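Local coordinates for protein aminotransferase, classes I and II (PDB 3H14) that probably catalyses the pyridoxal phosphate-dependent transfer of an amino group from L-aspartate to 2-oxoglutarate, giving oxaloacetate and L-glutamate, at residues Arg79-Trp84 with Trp241-Glu246; Gly102-Ala107 with Ile198-Tyr203; Leu165-Pro170 with Gly184-Ala189; Val213-Leu216 with Glu221-Val224. One frame throughout, in Å; residues are numbered along the deposited sequence. Where two conformers were deposited one is given.

Overall arrangement
From the N terminus, helix 71-85 supplies the first half of contact 1 and helix 100-111 that of contact 2. Both wait while the chain adds strand after strand to a seven-stranded mixed sheet. Contact 3 closes first, joining strand 164-168 to helix 180-192; the next strand, 196-200, then closes contact 2 around it. The chain next makes the short turn of contact 4 on its way into strand 223-227, in series with the previous two. Strand 240-243 finally closes contact 1, which encloses all the others. The loops nest without crossing. Neighbouring strands link contacts 2 and 3, 2 and 4, and 1 and 4, and Met242 of contact 1 packs on segment 102-107.

Contact 1. Residues Arg79-Trp84 with Trp241-Glu246; sequences RLYGEW and WMVVPE
Tyr81 and Trp241 meet through one hydrogen bond in a buried setting: the indole NE1 of Trp241 donates to OH of Tyr81 over 2.9 Å, nearly straight at 164°. The hydroxyl lies close to the indole plane, at the ring's edge, and the two rings meet rim to rim with their planes at 89°, neither covering the other's face. Val243 adds a packing contact, its CG2 standing 3.5 Å from OH and, as an apolar touch, 3.8 Å from CZ of Tyr81. On the helix, CD2 of Leu80 lies over one face of the Tyr81 ring, offset toward its rim, and reaches CZ2 of Trp241 loosely at 4.5 Å. The indole is aimed at the helix by a first torsion that sets CG between the backbone N and the carbonyl carbon (chi1 78°). A phenylalanine in place of Tyr81 would probably leave the buried indole N-H without this acceptor. Farther out, Val224 and Leu89 also touch Tyr81, and Phe228 meets the Trp241 ring. On another side of the helix, Arg79 and Glu83 form a salt bridge one turn apart, with NE of Arg79 3.1 Å from OE2 of Glu83. The arrangement joins helix 71-85 to strand 240-243, the antiparallel member of the seven-stranded sheet characteristic of the large domain in fold-type I aminotransferases.

Contact 2. Residues Gly102-Ala107 with Ile198-Tyr203; sequences GGFLLA and ISDEIY
Phe104 and Ala107 of helix 100-111 pack on strand 196-200 and the turn that follows it, a buried helix-on-sheet contact whose centre lies about 10 Å from the centre of the chain. Along the strand, CB of Ala107 meets CD1 of Ile198 at 4.3 Å. At the strand's C-terminal end, the Phe104 ring points its edge at Asp200, whose OD2 lies in the ring plane 3.5 Å from CZ. Ring and carboxylate are turned 62° apart, and CD1 of Ile202 approaches the same CZ at 4.0 Å. Asp200 extends toward the helix because its CG is anti to the backbone N (chi1 176°). Its other oxygen, OD1, takes the backbone N-H of Ile202 at 3.0 Å, closing an Asx turn, while OD2 is hydrogen-bonded to Tyr128 OH. With a leucine in place of Asp200, the Tyr128 hydroxyl would probably lose its mate and the turn its side-chain acceptor. In fold-type I aminotransferases an aspartate at this strand end commonly faces the cofactor's pyridine nitrogen, and the position of Asp200 is consistent with that. The chemistry implies a carboxylate fixed in rotation through both oxygens, with the weakly positive hydrogen rim of Phe104 probably favouring OD2 beside it.

Contact 3. Residues Leu165-Pro170 with Gly184-Ala189; sequences LMVASP and GALIEA
Leu186 is the single helix residue that reaches across to the strand, and it does so with both of its methyl branches. CD1 comes up beside CG1 of Val167 at 3.9 Å, the closest approach here, the two side chains sliding past each other in opposite directions. CD2 turns to the other strand neighbour and meets CD2 of Leu165 at 4.2 Å. Leu165 and Val167 lie two apart on the strand and so present the same side to the helix, with Leu186 touching each in turn. Its reach comes from an extended outer chain: CG is anti to the carbonyl carbon (chi1 -78°), and CD1 continues outward from there (chi2 166°). On the strand, the first torsion of Val167 (chi1 -59°) places CG1 beside the backbone N, where Leu186 finds it. This three-residue apolar patch is buried.

The loose side of the helix segment is at Ala185, which is exposed, and at Glu188, whose side chain is not modelled beyond CB, consistent with mobility. Ile187 points away from segment 165-170 and has other neighbours, Phe197 and Thr219. Glycerol, probably from the crystallisation liquor, is hydrogen-bonded to Met166 O and Ala168 N, close to Val167. Phe157 of helix 154-157 touches both Leu165 and Leu186. Backbone hydrogen bonds tie Leu165 and Val167 to Ile198 in the parallel strand alongside. Helix 180-192 packs on strand 164-168 through Leu186 and on strand 196-200 through Ile187, and it links the two in a beta-alpha-beta crossover.

Contact 4. Residues Val213-Leu216 with Glu221-Val224; sequences VTAL and ECYV
Thr214 OG1, which touches CG2 of Val224 at 4.2 Å, is gripped by two polar partners: OE1 of Glu201 by a hydrogen bond, and the backbone N-H of Leu216 by a weak one at 3.4 Å. The other carboxylate oxygen of Glu201, OE2, receives Ala215 N and the hydroxyl of Ser199, so one buried glutamate pins the turn from both of its oxygens. Across the contact the meeting is apolar. CB of Ala215 faces Cys222, with SG only 3.7 Å away, and CD2 of Leu216 reaches the same sulfur at 4.0 Å. The first torsion of Cys222 (chi1 65°), which sets SG between the backbone N and the carbonyl carbon, brings the sulfur to both. Segment 213-216 lies in the loop that leads from strand 196-200 to strand 223-227; these strands are parallel neighbours in the seven-stranded sheet of the aminotransferase large domain. Leu216 and Val224 cross obliquely, CG of the first lying 3.9 Å from CG2 of the second. Val224 CG2 also lies 4.2 Å from CB of Ala215. Outside the two segments, Tyr81 of helix 71-85 packs on Thr214 and Leu216, while Val243 of the adjacent antiparallel strand touches Leu216.

Contact 1. Residues Arg79-Trp84 with Trp241-Glu246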
loop_
_atom_site.group_PDB
_atom_site.type_symbol
_atom_site.label_atom_id
_atom_site.label_comp_id
_atom_site.label_asym_id
_atom_site.label_seq_id
_atom_site.Cartn_x
_atom_site.Cartn_y
_atom_site.Cartn_z
ATOM N N ARG A 79 -4.054 -18.217 -12.182
ATOM C CA ARG A 79 -3.513 -17.977 -13.527
ATOM C C ARG A 79 -2.616 -16.725 -13.568
ATOM O O ARG A 79 -1.578 -16.712 -14.236
ATOM C CB ARG A 79 -4.666 -17.852 -14.532
ATOM C CG ARG A 79 -4.265 -17.581 -15.981
ATOM C CD ARG A 79 -5.478 -17.711 -16.906
ATOM N NE ARG A 79 -5.593 -16.578 -17.827
ATOM C CZ ARG A 79 -6.715 -16.226 -18.449
ATOM N NH1 ARG A 79 -7.850 -16.898 -18.248
ATOM N NH2 ARG A 79 -6.711 -15.169 -19.260
ATOM N N LEU A 80 -3.018 -15.668 -12.855
ATOM C CA LEU A 80 -2.190 -14.460 -12.751
ATOM C C LEU A 80 -0.772 -14.761 -12.224
ATOM O O LEU A 80 0.215 -14.176 -12.703
ATOM C CB LEU A 80 -2.914 -13.380 -11.897
ATOM C CG LEU A 80 -2.131 -12.124 -11.463
ATOM C CD1 LEU A 80 -3.028 -10.898 -11.343
ATOM C CD2 LEU A 80 -1.412 -12.357 -10.171
ATOM N N TYR A 81 -0.654 -15.698 -11.282
ATOM C CA TYR A 81 0.649 -16.026 -10.697
ATOM C C TYR A 81 1.573 -16.685 -11.708
ATOM O O TYR A 81 2.777 -16.435 -11.689
ATOM C CB TYR A 81 0.508 -16.832 -9.389
ATOM C CG TYR A 81 0.162 -15.924 -8.203
ATOM C CD1 TYR A 81 1.154 -15.256 -7.508
ATOM C CD2 TYR A 81 -1.165 -15.679 -7.837
ATOM C CE1 TYR A 81 0.865 -14.409 -6.451
ATOM C CE2 TYR A 81 -1.473 -14.818 -6.775
ATOM C CZ TYR A 81 -0.446 -14.178 -6.089
ATOM O OH TYR A 81 -0.730 -13.330 -5.024
ATOM N N GLY A 82 1.021 -17.507 -12.596
ATOM C CA GLY A 82 1.805 -18.044 -13.702
ATOM C C GLY A 82 2.217 -16.961 -14.696
ATOM O O GLY A 82 3.388 -16.839 -15.054
ATOM N N GLU A 83 1.247 -16.170 -15.125
ATOM C CA GLU A 83 1.482 -15.185 -16.162
ATOM C C GLU A 83 2.386 -14.040 -15.679
ATOM O O GLU A 83 3.241 -13.589 -16.419
ATOM C CB GLU A 83 0.145 -14.660 -16.690
ATOM C CG GLU A 83 -0.648 -15.729 -17.445
ATOM C CD GLU A 83 -1.972 -15.248 -18.000
ATOM O OE1 GLU A 83 -2.368 -14.086 -17.746
ATOM O OE2 GLU A 83 -2.647 -16.049 -18.689
ATOM N N TRP A 84 2.215 -13.591 -14.438
ATOM C CA TRP A 84 3.043 -12.499 -13.895
ATOM C C TRP A 84 4.404 -12.951 -13.332
ATOM O O TRP A 84 5.377 -12.211 -13.457
ATOM C CB TRP A 84 2.253 -11.734 -12.826
ATOM C CG TRP A 84 1.319 -10.714 -13.388
ATOM C CD1 TRP A 84 0.929 -10.582 -14.676
ATOM C CD2 TRP A 84 0.651 -9.682 -12.658
ATOM N NE1 TRP A 84 0.064 -9.531 -14.805
ATOM C CE2 TRP A 84 -0.112 -8.947 -13.581
ATOM C CE3 TRP A 84 0.641 -9.293 -11.314
ATOM C CZ2 TRP A 84 -0.898 -7.859 -13.202
ATOM C CZ3 TRP A 84 -0.115 -8.211 -10.946
ATOM C CH2 TRP A 84 -0.881 -7.507 -11.885
ATOM N N TRP A 241 -7.459 -10.620 -2.167
ATOM C CA TRP A 241 -7.123 -11.996 -1.981
ATOM C C TRP A 241 -5.884 -12.145 -1.155
ATOM O O TRP A 241 -5.135 -11.174 -0.939
ATOM C CB TRP A 241 -6.922 -12.708 -3.317
ATOM C CG TRP A 241 -5.631 -12.502 -4.049
ATOM C CD1 TRP A 241 -4.480 -13.237 -3.929
ATOM C CD2 TRP A 241 -5.370 -11.515 -5.046
ATOM N NE1 TRP A 241 -3.532 -12.772 -4.795
ATOM C CE2 TRP A 241 -4.046 -11.715 -5.497
ATOM C CE3 TRP A 241 -6.126 -10.487 -5.608
ATOM C CZ2 TRP A 241 -3.463 -10.918 -6.489
ATOM C CZ3 TRP A 241 -5.533 -9.679 -6.576
ATOM C CH2 TRP A 241 -4.218 -9.898 -7.006
HETATM N N MSE A 242 -5.681 -13.383 -0.701
HETATM C CA MSE A 242 -4.447 -13.781 -0.065
HETATM C C MSE A 242 -4.061 -15.177 -0.570
HETATM O O MSE A 242 -4.903 -15.902 -1.098
HETATM C CB MSE A 242 -4.598 -13.686 1.472
HETATM C CG MSE A 242 -5.668 -14.550 2.061
HETATM SE SE MSE A 242 -6.166 -14.115 3.910
HETATM C CE MSE A 242 -4.401 -14.126 4.648
ATOM N N VAL A 243 -2.775 -15.497 -0.508
ATOM C CA VAL A 243 -2.291 -16.838 -0.782
ATOM C C VAL A 243 -1.639 -17.339 0.492
ATOM O O VAL A 243 -0.817 -16.637 1.092
ATOM C CB VAL A 243 -1.267 -16.843 -1.957
ATOM C CG1 VAL A 243 -0.768 -18.283 -2.296
ATOM C CG2 VAL A 243 -1.859 -16.147 -3.206
ATOM N N VAL A 244 -2.014 -18.549 0.905
ATOM C CA VAL A 244 -1.477 -19.196 2.085
ATOM C C VAL A 244 -0.989 -20.603 1.694
ATOM O O VAL A 244 -1.373 -21.120 0.650
ATOM C CB VAL A 244 -2.533 -19.282 3.200
ATOM C CG1 VAL A 244 -3.047 -17.901 3.508
ATOM C CG2 VAL A 244 -3.725 -20.179 2.786
ATOM N N PRO A 245 -0.113 -21.200 2.506
ATOM C CA PRO A 245 0.353 -22.570 2.279
ATOM C C PRO A 245 -0.798 -23.559 2.191
ATOM O O PRO A 245 -1.834 -23.319 2.774
ATOM C CB PRO A 245 1.204 -22.850 3.528
ATOM C CG PRO A 245 1.651 -21.479 3.998
ATOM C CD PRO A 245 0.520 -20.591 3.699
ATOM N N GLU A 246 -0.599 -24.697 1.519
ATOM C CA GLU A 246 -1.638 -25.741 1.478
ATOM C C GLU A 246 -2.219 -26.080 2.864
ATOM O O GLU A 246 -3.436 -26.155 3.040
ATOM C CB GLU A 246 -1.110 -27.026 0.805
ATOM C CG GLU A 246 -2.205 -28.064 0.555
ATOM C CD GLU A 246 -1.778 -29.169 -0.418
ATOM O OE1 GLU A 246 -0.562 -29.476 -0.479
ATOM O OE2 GLU A 246 -2.664 -29.725 -1.113
#

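Contact 2. Residues Gly102-Ala107 with Ile198-Tyr203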
loop_
_atom_site.group_PDB
_atom_site.type_symbol
_atom_site.label_atom_id
_atom_site.label_comp_id
_atom_site.label_asym_id
_atom_site.label_seq_id
_atom_site.Cartn_x
_atom_site.Cartn_y
_atom_site.Cartn_z
ATOM N N GLY A 102 -9.272 -6.995 5.312
ATOM C CA GLY A 102 -9.734 -8.360 5.555
ATOM C C GLY A 102 -8.595 -9.354 5.517
ATOM O O GLY A 102 -8.559 -10.299 6.290
ATOM N N GLY A 103 -7.672 -9.164 4.590
ATOM C CA GLY A 103 -6.514 -10.035 4.494
ATOM C C GLY A 103 -5.644 -9.893 5.720
ATOM O O GLY A 103 -5.169 -10.885 6.287
ATOM N N PHE A 104 -5.393 -8.648 6.117
ATOM C CA PHE A 104 -4.614 -8.413 7.350
ATOM C C PHE A 104 -5.296 -9.020 8.591
ATOM O O PHE A 104 -4.636 -9.653 9.427
ATOM C CB PHE A 104 -4.322 -6.928 7.564
ATOM C CG PHE A 104 -3.429 -6.338 6.524
ATOM C CD1 PHE A 104 -2.224 -6.963 6.181
ATOM C CD2 PHE A 104 -3.788 -5.166 5.862
ATOM C CE1 PHE A 104 -1.412 -6.422 5.196
ATOM C CE2 PHE A 104 -2.954 -4.621 4.854
ATOM C CZ PHE A 104 -1.782 -5.250 4.532
ATOM N N LEU A 105 -6.597 -8.830 8.713
ATOM C CA LEU A 105 -7.344 -9.420 9.810
ATOM C C LEU A 105 -7.190 -10.930 9.851
ATOM O O LEU A 105 -7.014 -11.525 10.917
ATOM C CB LEU A 105 -8.829 -9.048 9.701
ATOM C CG LEU A 105 -9.766 -9.666 10.735
ATOM C CD1 LEU A 105 -9.332 -9.222 12.123
ATOM C CD2 LEU A 105 -11.220 -9.283 10.479
ATOM N N LEU A 106 -7.222 -11.560 8.689
ATOM C CA LEU A 106 -7.236 -13.001 8.632
ATOM C C LEU A 106 -5.840 -13.509 8.894
ATOM O O LEU A 106 -5.669 -14.430 9.686
ATOM C CB LEU A 106 -7.742 -13.481 7.277
ATOM C CG LEU A 106 -9.239 -13.313 7.019
ATOM C CD1 LEU A 106 -9.503 -13.722 5.549
ATOM C CD2 LEU A 106 -10.035 -14.169 8.056
ATOM N N ALA A 107 -4.843 -12.859 8.276
ATOM C CA ALA A 107 -3.463 -13.204 8.531
ATOM C C ALA A 107 -3.151 -13.087 10.009
ATOM O O ALA A 107 -2.596 -14.010 10.604
ATOM C CB ALA A 107 -2.544 -12.371 7.721
ATOM N N ILE A 198 4.926 -12.284 6.395
ATOM C CA ILE A 198 3.779 -11.775 5.635
ATOM C C ILE A 198 4.261 -10.779 4.599
ATOM O O ILE A 198 4.905 -9.798 4.959
ATOM C CB ILE A 198 2.787 -11.085 6.535
ATOM C CG1 ILE A 198 2.317 -12.018 7.647
ATOM C CG2 ILE A 198 1.601 -10.537 5.706
ATOM C CD1 ILE A 198 1.505 -11.372 8.607
ATOM N N SER A 199 3.946 -11.055 3.324
ATOM C CA SER A 199 4.351 -10.246 2.183
ATOM C C SER A 199 3.147 -9.473 1.650
ATOM O O SER A 199 2.161 -10.060 1.190
ATOM C CB SER A 199 4.936 -11.130 1.091
ATOM O OG SER A 199 5.435 -10.405 -0.019
ATOM N N ASP A 200 3.241 -8.143 1.743
ATOM C CA ASP A 200 2.209 -7.226 1.256
ATOM C C ASP A 200 2.584 -6.898 -0.194
ATOM O O ASP A 200 3.605 -6.262 -0.475
ATOM C CB ASP A 200 2.134 -5.983 2.166
ATOM C CG ASP A 200 1.133 -4.924 1.673
ATOM O OD1 ASP A 200 0.737 -4.978 0.490
ATOM O OD2 ASP A 200 0.774 -4.018 2.461
ATOM N N GLU A 201 1.777 -7.390 -1.120
ATOM C CA GLU A 201 2.048 -7.320 -2.551
ATOM C C GLU A 201 0.930 -6.504 -3.230
ATOM O O GLU A 201 0.710 -6.592 -4.439
ATOM C CB GLU A 201 2.214 -8.736 -3.114
ATOM C CG GLU A 201 3.341 -9.473 -2.356
ATOM C CD GLU A 201 3.829 -10.798 -2.926
ATOM O OE1 GLU A 201 3.254 -11.346 -3.914
ATOM O OE2 GLU A 201 4.818 -11.306 -2.325
ATOM N N ILE A 202 0.271 -5.672 -2.424
ATOM C CA ILE A 202 -0.907 -4.900 -2.842
ATOM C C ILE A 202 -0.628 -4.018 -4.068
ATOM O O ILE A 202 -1.488 -3.859 -4.935
ATOM C CB ILE A 202 -1.461 -4.118 -1.598
ATOM C CG1 ILE A 202 -2.191 -5.140 -0.711
ATOM C CG2 ILE A 202 -2.419 -2.890 -1.948
ATOM C CD1 ILE A 202 -2.483 -4.692 0.679
ATOM N N TYR A 203 0.587 -3.500 -4.185
ATOM C CA TYR A 203 0.907 -2.611 -5.329
ATOM C C TYR A 203 1.537 -3.320 -6.529
ATOM O O TYR A 203 1.856 -2.659 -7.521
ATOM C CB TYR A 203 1.812 -1.428 -4.884
ATOM C CG TYR A 203 1.103 -0.433 -4.014
ATOM C CD1 TYR A 203 0.392 0.628 -4.585
ATOM C CD2 TYR A 203 1.124 -0.548 -2.622
ATOM C CE1 TYR A 203 -0.288 1.542 -3.788
ATOM C CE2 TYR A 203 0.462 0.359 -1.826
ATOM C CZ TYR A 203 -0.249 1.402 -2.430
ATOM O OH TYR A 203 -0.902 2.318 -1.677
#

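Contact 3. Residues Leu165-Pro170 with Gly184-Ala189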
loop_
_atom_site.group_PDB
_atom_site.type_symbol
_atom_site.label_atom_id
_atom_site.label_comp_id
_atom_site.label_asym_id
_atom_site.label_seq_id
_atom_site.Cartn_x
_atom_site.Cartn_y
_atom_site.Cartn_z
ATOM N N LEU A 165 6.918 -10.960 10.925
ATOM C CA LEU A 165 7.503 -9.870 10.152
ATOM C C LEU A 165 6.673 -9.576 8.906
ATOM O O LEU A 165 6.338 -10.485 8.140
ATOM C CB LEU A 165 8.912 -10.207 9.720
ATOM C CG LEU A 165 9.656 -9.117 8.919
ATOM C CD1 LEU A 165 10.036 -7.938 9.825
ATOM C CD2 LEU A 165 10.914 -9.731 8.233
HETATM N N MSE A 166 6.396 -8.300 8.675
HETATM C CA MSE A 166 5.666 -7.891 7.479
HETATM C C MSE A 166 6.485 -6.964 6.612
HETATM O O MSE A 166 7.117 -6.049 7.119
HETATM C CB MSE A 166 4.393 -7.175 7.866
HETATM C CG MSE A 166 3.560 -6.800 6.655
HETATM SE SE MSE A 166 1.675 -7.105 6.891
HETATM C CE MSE A 166 1.761 -7.505 4.993
ATOM N N VAL A 167 6.513 -7.246 5.314
ATOM C CA VAL A 167 7.258 -6.442 4.343
ATOM C C VAL A 167 6.321 -6.028 3.214
ATOM O O VAL A 167 5.356 -6.743 2.905
ATOM C CB VAL A 167 8.478 -7.202 3.723
ATOM C CG1 VAL A 167 9.439 -7.612 4.821
ATOM C CG2 VAL A 167 8.010 -8.411 2.912
ATOM N N ALA A 168 6.599 -4.876 2.600
ATOM C CA ALA A 168 5.792 -4.406 1.454
ATOM C C ALA A 168 6.700 -4.026 0.313
ATOM O O ALA A 168 7.684 -3.302 0.512
ATOM C CB ALA A 168 4.893 -3.213 1.862
ATOM N N SER A 169 6.371 -4.494 -0.887
ATOM C CA SER A 169 7.116 -4.157 -2.101
ATOM C C SER A 169 6.185 -4.282 -3.304
ATOM O O SER A 169 5.622 -5.353 -3.520
ATOM C CB SER A 169 8.324 -5.097 -2.288
ATOM O OG SER A 169 8.970 -4.906 -3.548
ATOM N N PRO A 170 5.958 -3.163 -4.053
ATOM C CA PRO A 170 6.305 -1.766 -3.729
ATOM C C PRO A 170 5.687 -1.260 -2.416
ATOM O O PRO A 170 4.535 -1.582 -2.120
ATOM C CB PRO A 170 5.700 -0.976 -4.903
ATOM C CG PRO A 170 5.546 -1.967 -6.012
ATOM C CD PRO A 170 5.279 -3.278 -5.359
ATOM N N GLY A 184 14.739 -12.924 -0.502
ATOM C CA GLY A 184 15.319 -14.166 0.010
ATOM C C GLY A 184 15.970 -14.018 1.377
ATOM O O GLY A 184 15.744 -14.833 2.272
ATOM N N ALA A 185 16.777 -12.969 1.536
ATOM C CA ALA A 185 17.510 -12.744 2.763
ATOM C C ALA A 185 16.551 -12.509 3.903
ATOM O O ALA A 185 16.716 -13.057 4.989
ATOM C CB ALA A 185 18.448 -11.565 2.618
ATOM N N LEU A 186 15.530 -11.690 3.644
ATOM C CA LEU A 186 14.511 -11.415 4.652
ATOM C C LEU A 186 13.767 -12.674 5.058
ATOM O O LEU A 186 13.568 -12.910 6.241
ATOM C CB LEU A 186 13.515 -10.344 4.158
ATOM C CG LEU A 186 13.994 -8.908 4.227
ATOM C CD1 LEU A 186 13.088 -7.964 3.406
ATOM C CD2 LEU A 186 14.060 -8.487 5.687
ATOM N N ILE A 187 13.321 -13.461 4.078
ATOM C CA ILE A 187 12.590 -14.693 4.360
ATOM C C ILE A 187 13.462 -15.697 5.138
ATOM O O ILE A 187 13.002 -16.284 6.129
ATOM C CB ILE A 187 12.050 -15.367 3.060
ATOM C CG1 ILE A 187 10.887 -14.549 2.493
ATOM C CG2 ILE A 187 11.572 -16.830 3.335
ATOM C CD1 ILE A 187 10.441 -14.979 1.090
ATOM N N GLU A 188 14.705 -15.882 4.696
ATOM C CA GLU A 188 15.625 -16.800 5.389
ATOM C C GLU A 188 15.800 -16.362 6.855
ATOM O O GLU A 188 15.684 -17.168 7.763
ATOM C CB GLU A 188 16.961 -16.893 4.649
ATOM N N ALA A 189 16.000 -15.069 7.074
ATOM C CA ALA A 189 16.214 -14.515 8.400
ATOM C C ALA A 189 14.989 -14.612 9.292
ATOM O O ALA A 189 15.099 -14.964 10.464
ATOM C CB ALA A 189 16.695 -13.063 8.300
#

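Contact 4. Residues Val213-Leu216 with Glu221-Val224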
loop_
_atom_site.group_PDB
_atom_site.type_symbol
_atom_site.label_atom_id
_atom_site.label_comp_id
_atom_site.label_asym_id
_atom_site.label_seq_id
_atom_site.Cartn_x
_atom_site.Cartn_y
_atom_site.Cartn_z
ATOM N N VAL A 213 8.684 -8.961 -7.161
ATOM C CA VAL A 213 8.968 -10.356 -6.826
ATOM C C VAL A 213 7.957 -10.860 -5.809
ATOM O O VAL A 213 7.934 -10.376 -4.703
ATOM C CB VAL A 213 10.385 -10.545 -6.237
ATOM C CG1 VAL A 213 10.634 -12.024 -5.999
ATOM C CG2 VAL A 213 11.458 -9.968 -7.179
ATOM N N THR A 214 7.124 -11.834 -6.176
ATOM C CA THR A 214 6.226 -12.425 -5.190
ATOM C C THR A 214 7.036 -13.296 -4.244
ATOM O O THR A 214 7.967 -13.967 -4.665
ATOM C CB THR A 214 5.035 -13.232 -5.793
ATOM O OG1 THR A 214 4.202 -13.690 -4.725
ATOM C CG2 THR A 214 5.476 -14.451 -6.564
ATOM N N ALA A 215 6.704 -13.239 -2.955
ATOM C CA ALA A 215 7.320 -14.100 -1.959
ATOM C C ALA A 215 7.183 -15.574 -2.312
ATOM O O ALA A 215 8.018 -16.376 -1.902
ATOM C CB ALA A 215 6.733 -13.852 -0.600
ATOM N N LEU A 216 6.152 -15.918 -3.082
ATOM C CA LEU A 216 5.952 -17.295 -3.596
ATOM C C LEU A 216 7.084 -17.809 -4.504
ATOM O O LEU A 216 7.260 -18.998 -4.642
ATOM C CB LEU A 216 4.606 -17.386 -4.310
ATOM C CG LEU A 216 3.429 -16.977 -3.406
ATOM C CD1 LEU A 216 2.135 -17.103 -4.154
ATOM C CD2 LEU A 216 3.373 -17.839 -2.158
ATOM N N GLU A 221 6.051 -20.961 2.556
ATOM C CA GLU A 221 5.768 -20.735 3.980
ATOM C C GLU A 221 5.696 -19.238 4.303
ATOM O O GLU A 221 6.573 -18.643 4.945
ATOM C CB GLU A 221 6.782 -21.479 4.865
ATOM C CG GLU A 221 6.820 -23.005 4.651
ATOM C CD GLU A 221 5.448 -23.684 4.617
ATOM O OE1 GLU A 221 4.655 -23.531 5.580
ATOM O OE2 GLU A 221 5.162 -24.383 3.610
ATOM N N CYS A 222 4.643 -18.625 3.789
ATOM C CA CYS A 222 4.408 -17.197 3.957
ATOM C C CYS A 222 2.955 -16.966 3.655
ATOM O O CYS A 222 2.317 -17.811 3.044
ATOM C CB CYS A 222 5.291 -16.354 3.019
ATOM S SG CYS A 222 4.959 -16.554 1.273
ATOM N N TYR A 223 2.427 -15.862 4.147
ATOM C CA TYR A 223 1.115 -15.352 3.745
ATOM C C TYR A 223 1.389 -14.216 2.766
ATOM O O TYR A 223 2.201 -13.348 3.053
ATOM C CB TYR A 223 0.347 -14.821 4.941
ATOM C CG TYR A 223 -0.427 -15.854 5.719
ATOM C CD1 TYR A 223 0.098 -17.146 5.934
ATOM C CD2 TYR A 223 -1.654 -15.556 6.258
ATOM C CE1 TYR A 223 -0.593 -18.098 6.675
ATOM C CE2 TYR A 223 -2.359 -16.499 6.981
ATOM C CZ TYR A 223 -1.805 -17.784 7.182
ATOM O OH TYR A 223 -2.490 -18.739 7.894
ATOM N N VAL A 224 0.748 -14.240 1.609
ATOM C CA VAL A 224 0.811 -13.105 0.652
ATOM C C VAL A 224 -0.555 -12.388 0.706
ATOM O O VAL A 224 -1.634 -13.056 0.682
ATOM C CB VAL A 224 1.126 -13.590 -0.776
ATOM C CG1 VAL A 224 0.931 -12.472 -1.821
ATOM C CG2 VAL A 224 2.523 -14.127 -0.880
#